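Local coordinates for core protein P7 (Pseudomonas phage phi12, PDB 2Q82) that is a structural protein of the phage core that probably helps the inner particle to assemble, at residues Met112-Val115 and Leu116-Ala120; Gln95-Ala98 and Leu99-Ala102. One frame throughout, in Å; residues are numbered along the deposited sequence.

Contact 1. Residues Met112-Val115 and Leu116-Ala120; sequences MVRV and LNDIA
R114 and D118, one helical turn apart, join in a salt bridge in which NH1 of R114 reaches OD1 of D118 at 2.7 Å. The arginine leaves the helix with CG anti to its own backbone N (chi1 163°), then bends at chi2 and chi3, which brings the guanidinium forward along the helix, toward the aspartate of the next turn. The two flat groups stand steeply to each other, their planes 77° apart, and a single nitrogen meets a single oxygen instead of the paired, coplanar grip of a bidentate bridge. N117 packs against the arginine as well: its CB lies over one face of the guanidinium, 3.6 Å from NH2 of R114, and its amide is turned 70° from the guanidinium plane. The carboxylate has further partners on helix 15-23, since OD1 also pairs with R18 and OD2 is hydrogen-bonded to Y22. Two positive groups thus share OD1, which would probably help to keep D118 ionised in its buried setting.

Apolar pairs continue the same i to i+4 spacing. The selenomethionine M112 curls round so that its CE comes 3.9 Å from CD2 of L116, the two side chains meeting at a slant, while its CG approaches CD1. V115 and I119 instead run alongside each other in the same direction, with CG1 and CD1 3.9 Å apart, and touch Y22 and L19 respectively, on helix 15-23.

Backbone bonds link L116 N to M112 O (2.9 Å) and repeat through the next three residues, I119 N to V115 O being the longest at 3.2 Å. An i to i+4 salt bridge over regular alpha-helical bonding, here in the first turns of helix 112-127, is a classic intrahelical motif, and D118 extends it into helix-helix packing.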
loop_
_atom_site.group_PDB
_atom_site.type_symbol
_atom_site.label_atom_id
_atom_site.label_comp_id
_atom_site.label_asym_id
_atom_site.label_seq_id
_atom_site.Cartn_x
_atom_site.Cartn_y
_atom_site.Cartn_z
HETATM N N MSE A 112 -22.216 -7.022 4.363
HETATM C CA MSE A 112 -21.506 -7.368 5.573
HETATM C C MSE A 112 -22.314 -8.339 6.426
HETATM O O MSE A 112 -21.759 -9.116 7.185
HETATM C CB MSE A 112 -21.218 -6.131 6.397
HETATM C CG MSE A 112 -20.334 -6.421 7.599
HETATM SE SE MSE A 112 -18.457 -6.557 7.046
HETATM C CE MSE A 112 -17.739 -7.945 8.231
ATOM N N VAL A 113 -23.631 -8.270 6.304
ATOM C CA VAL A 113 -24.501 -9.156 7.063
ATOM C C VAL A 113 -24.250 -10.612 6.637
ATOM O O VAL A 113 -24.186 -11.519 7.459
ATOM C CB VAL A 113 -25.951 -8.792 6.839
ATOM C CG1 VAL A 113 -26.859 -9.841 7.460
ATOM C CG2 VAL A 113 -26.225 -7.427 7.442
ATOM N N ARG A 114 -24.119 -10.804 5.333
ATOM C CA ARG A 114 -23.856 -12.140 4.823
ATOM C C ARG A 114 -22.492 -12.584 5.289
ATOM O O ARG A 114 -22.340 -13.731 5.697
ATOM C CB ARG A 114 -23.918 -12.107 3.299
ATOM C CG ARG A 114 -23.290 -13.294 2.623
ATOM C CD ARG A 114 -24.263 -14.354 2.256
ATOM N NE ARG A 114 -25.232 -14.591 3.312
ATOM C CZ ARG A 114 -25.284 -15.714 4.014
ATOM N NH1 ARG A 114 -24.423 -16.684 3.761
ATOM N NH2 ARG A 114 -26.212 -15.868 4.948
ATOM N N VAL A 115 -21.501 -11.703 5.265
ATOM C CA VAL A 115 -20.168 -12.054 5.719
ATOM C C VAL A 115 -20.182 -12.503 7.181
ATOM O O VAL A 115 -19.634 -13.544 7.535
ATOM C CB VAL A 115 -19.225 -10.833 5.583
ATOM C CG1 VAL A 115 -17.917 -11.091 6.300
ATOM C CG2 VAL A 115 -18.978 -10.538 4.116
ATOM N N LEU A 116 -20.816 -11.709 8.032
ATOM C CA LEU A 116 -20.883 -12.031 9.444
ATOM C C LEU A 116 -21.630 -13.339 9.693
ATOM O O LEU A 116 -21.246 -14.124 10.553
ATOM C CB LEU A 116 -21.557 -10.893 10.197
ATOM C CG LEU A 116 -20.689 -9.638 10.223
ATOM C CD1 LEU A 116 -21.492 -8.473 10.744
ATOM C CD2 LEU A 116 -19.465 -9.867 11.097
ATOM N N ASN A 117 -22.705 -13.545 8.938
ATOM C CA ASN A 117 -23.501 -14.753 9.051
ATOM C C ASN A 117 -22.610 -15.964 8.825
ATOM O O ASN A 117 -22.601 -16.902 9.612
ATOM C CB ASN A 117 -24.596 -14.765 7.992
ATOM C CG ASN A 117 -25.789 -13.912 8.364
ATOM O OD1 ASN A 117 -26.718 -13.773 7.573
ATOM N ND2 ASN A 117 -25.779 -13.351 9.561
ATOM N N ASP A 118 -21.873 -15.937 7.725
ATOM C CA ASP A 118 -20.998 -17.043 7.376
ATOM C C ASP A 118 -19.992 -17.362 8.459
ATOM O O ASP A 118 -19.792 -18.518 8.819
ATOM C CB ASP A 118 -20.251 -16.751 6.075
ATOM C CG ASP A 118 -21.163 -16.771 4.869
ATOM O OD1 ASP A 118 -22.172 -17.510 4.903
ATOM O OD2 ASP A 118 -20.862 -16.066 3.884
ATOM N N ILE A 119 -19.346 -16.331 8.978
ATOM C CA ILE A 119 -18.344 -16.534 10.007
ATOM C C ILE A 119 -18.959 -17.063 11.292
ATOM O O ILE A 119 -18.387 -17.918 11.954
ATOM C CB ILE A 119 -17.599 -15.232 10.292
ATOM C CG1 ILE A 119 -16.826 -14.809 9.034
ATOM C CG2 ILE A 119 -16.669 -15.420 11.470
ATOM C CD1 ILE A 119 -16.312 -13.379 9.050
ATOM N N ALA A 120 -20.133 -16.551 11.640
ATOM C CA ALA A 120 -20.797 -16.991 12.853
ATOM C C ALA A 120 -21.244 -18.433 12.685
ATOM O O ALA A 120 -21.095 -19.246 13.592
ATOM C CB ALA A 120 -21.996 -16.109 13.150
#

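Contact 2. Residues Gln95-Ala98 and Leu99-Ala102; sequences QPSA and LVDA
A serine N-cap starts helix 98-103: the side chain of S97 accepts a hydrogen bond from V100 N, where the first turn has backbone N-H groups without a preceding carbonyl to meet them. The OG to N distance is 3.0 Å and the bond is almost straight, with an angle of 177° at the hydrogen. This geometry follows from the first torsion of S97, chi1 153°, which swings OG to the far side of CB from the serine nitrogen and over the opening turn. OG is also hydrogen-bonded to OD1 of D65, a second partner that probably helps to fix its rotation.

V100 packs against the same hydroxyl. Its CG2 lies 3.5 Å from OG of S97 and also approaches the serine CB, while beyond the cap the valine side chain touches S30 on strand 25-30. L99 contributes through its CB, which borders OG at 3.7 Å before the rest of the side chain turns away.

The backbone takes over from the hydroxyl at the following residue. D101 N donates to S97 O at 2.9 Å, and A102 N reaches A98 O one residue later. Serine thus offers both its side-chain and its main-chain oxygen to successive N-H groups.

D101 folds its carboxylate back toward the loop, CG lying beside its own backbone N (chi1 -71°). OD1 is hydrogen-bonded to OG of S30, which also bonds S97 N; one strand hydroxyl therefore joins the cap residue to D101. R87 offers OD1 only a long, weak ion pair. The other oxygen, OD2 of D101, rests 3.4 Å from CB of P96.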
loop_
_atom_site.group_PDB
_atom_site.type_symbol
_atom_site.label_atom_id
_atom_site.label_comp_id
_atom_site.label_asym_id
_atom_site.label_seq_id
_atom_site.Cartn_x
_atom_site.Cartn_y
_atom_site.Cartn_z
ATOM N N GLN A 95 -22.926 5.249 6.652
ATOM C CA GLN A 95 -23.284 6.499 5.967
ATOM C C GLN A 95 -22.273 6.671 4.858
ATOM O O GLN A 95 -21.280 7.382 5.010
ATOM C CB GLN A 95 -23.161 7.702 6.875
ATOM C CG GLN A 95 -23.896 7.551 8.149
ATOM C CD GLN A 95 -23.912 8.829 8.928
ATOM O OE1 GLN A 95 -22.890 9.263 9.464
ATOM N NE2 GLN A 95 -25.076 9.461 8.985
ATOM N N PRO A 96 -22.521 6.022 3.723
ATOM C CA PRO A 96 -21.657 6.059 2.552
ATOM C C PRO A 96 -21.242 7.404 2.019
ATOM O O PRO A 96 -22.027 8.358 1.958
ATOM C CB PRO A 96 -22.451 5.307 1.497
ATOM C CG PRO A 96 -23.313 4.414 2.266
ATOM C CD PRO A 96 -23.722 5.219 3.462
ATOM N N SER A 97 -19.990 7.435 1.586
ATOM C CA SER A 97 -19.414 8.607 0.967
ATOM C C SER A 97 -19.669 8.413 -0.509
ATOM O O SER A 97 -19.265 7.407 -1.090
ATOM C CB SER A 97 -17.914 8.672 1.201
ATOM O OG SER A 97 -17.292 9.399 0.154
ATOM N N ALA A 98 -20.353 9.376 -1.111
ATOM C CA ALA A 98 -20.660 9.302 -2.525
ATOM C C ALA A 98 -19.384 9.277 -3.356
ATOM O O ALA A 98 -19.329 8.637 -4.399
ATOM C CB ALA A 98 -21.510 10.478 -2.923
ATOM N N LEU A 99 -18.366 9.987 -2.890
ATOM C CA LEU A 99 -17.102 10.039 -3.599
ATOM C C LEU A 99 -16.452 8.660 -3.594
ATOM O O LEU A 99 -16.067 8.133 -4.641
ATOM C CB LEU A 99 -16.176 11.058 -2.944
ATOM C CG LEU A 99 -14.751 11.123 -3.497
ATOM C CD1 LEU A 99 -14.780 11.500 -4.958
ATOM C CD2 LEU A 99 -13.947 12.136 -2.715
ATOM N N VAL A 100 -16.333 8.071 -2.411
ATOM C CA VAL A 100 -15.731 6.750 -2.306
ATOM C C VAL A 100 -16.539 5.733 -3.110
ATOM O O VAL A 100 -15.984 4.930 -3.858
ATOM C CB VAL A 100 -15.631 6.306 -0.838
ATOM C CG1 VAL A 100 -15.221 4.845 -0.746
ATOM C CG2 VAL A 100 -14.611 7.170 -0.117
ATOM N N ASP A 101 -17.858 5.763 -2.968
ATOM C CA ASP A 101 -18.680 4.819 -3.707
ATOM C C ASP A 101 -18.421 4.897 -5.207
ATOM O O ASP A 101 -18.378 3.882 -5.889
ATOM C CB ASP A 101 -20.156 5.086 -3.480
ATOM C CG ASP A 101 -20.605 4.715 -2.089
ATOM O OD1 ASP A 101 -19.815 4.127 -1.323
ATOM O OD2 ASP A 101 -21.769 5.014 -1.781
ATOM N N ALA A 102 -18.284 6.114 -5.716
ATOM C CA ALA A 102 -18.052 6.305 -7.133
ATOM C C ALA A 102 -16.692 5.746 -7.511
ATOM O O ALA A 102 -16.538 5.057 -8.520
ATOM C CB ALA A 102 -18.114 7.776 -7.475
#

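In the fold
Both contacts lie at the start of a helix and mix buried with exposed residues, but they belong to different helices, with centres about 23 Å apart and no touch between them. Contact 2, the earlier in the chain, sets a loop against helix 98-103 and ties it to strand 25-30 through S30. Contact 1 lies wholly within helix 112-127, just after the edge strand 109-111, and packs on helix 15-23. Their polar chemistry differs accordingly: a serine hydroxyl and carboxylate-hydroxyl bonds organise contact 2, whereas a salt bridge spans the turns in contact 1. Contact 1 also carries apolar pairs along its helix, and M112 reaches loop residues I38 and F41.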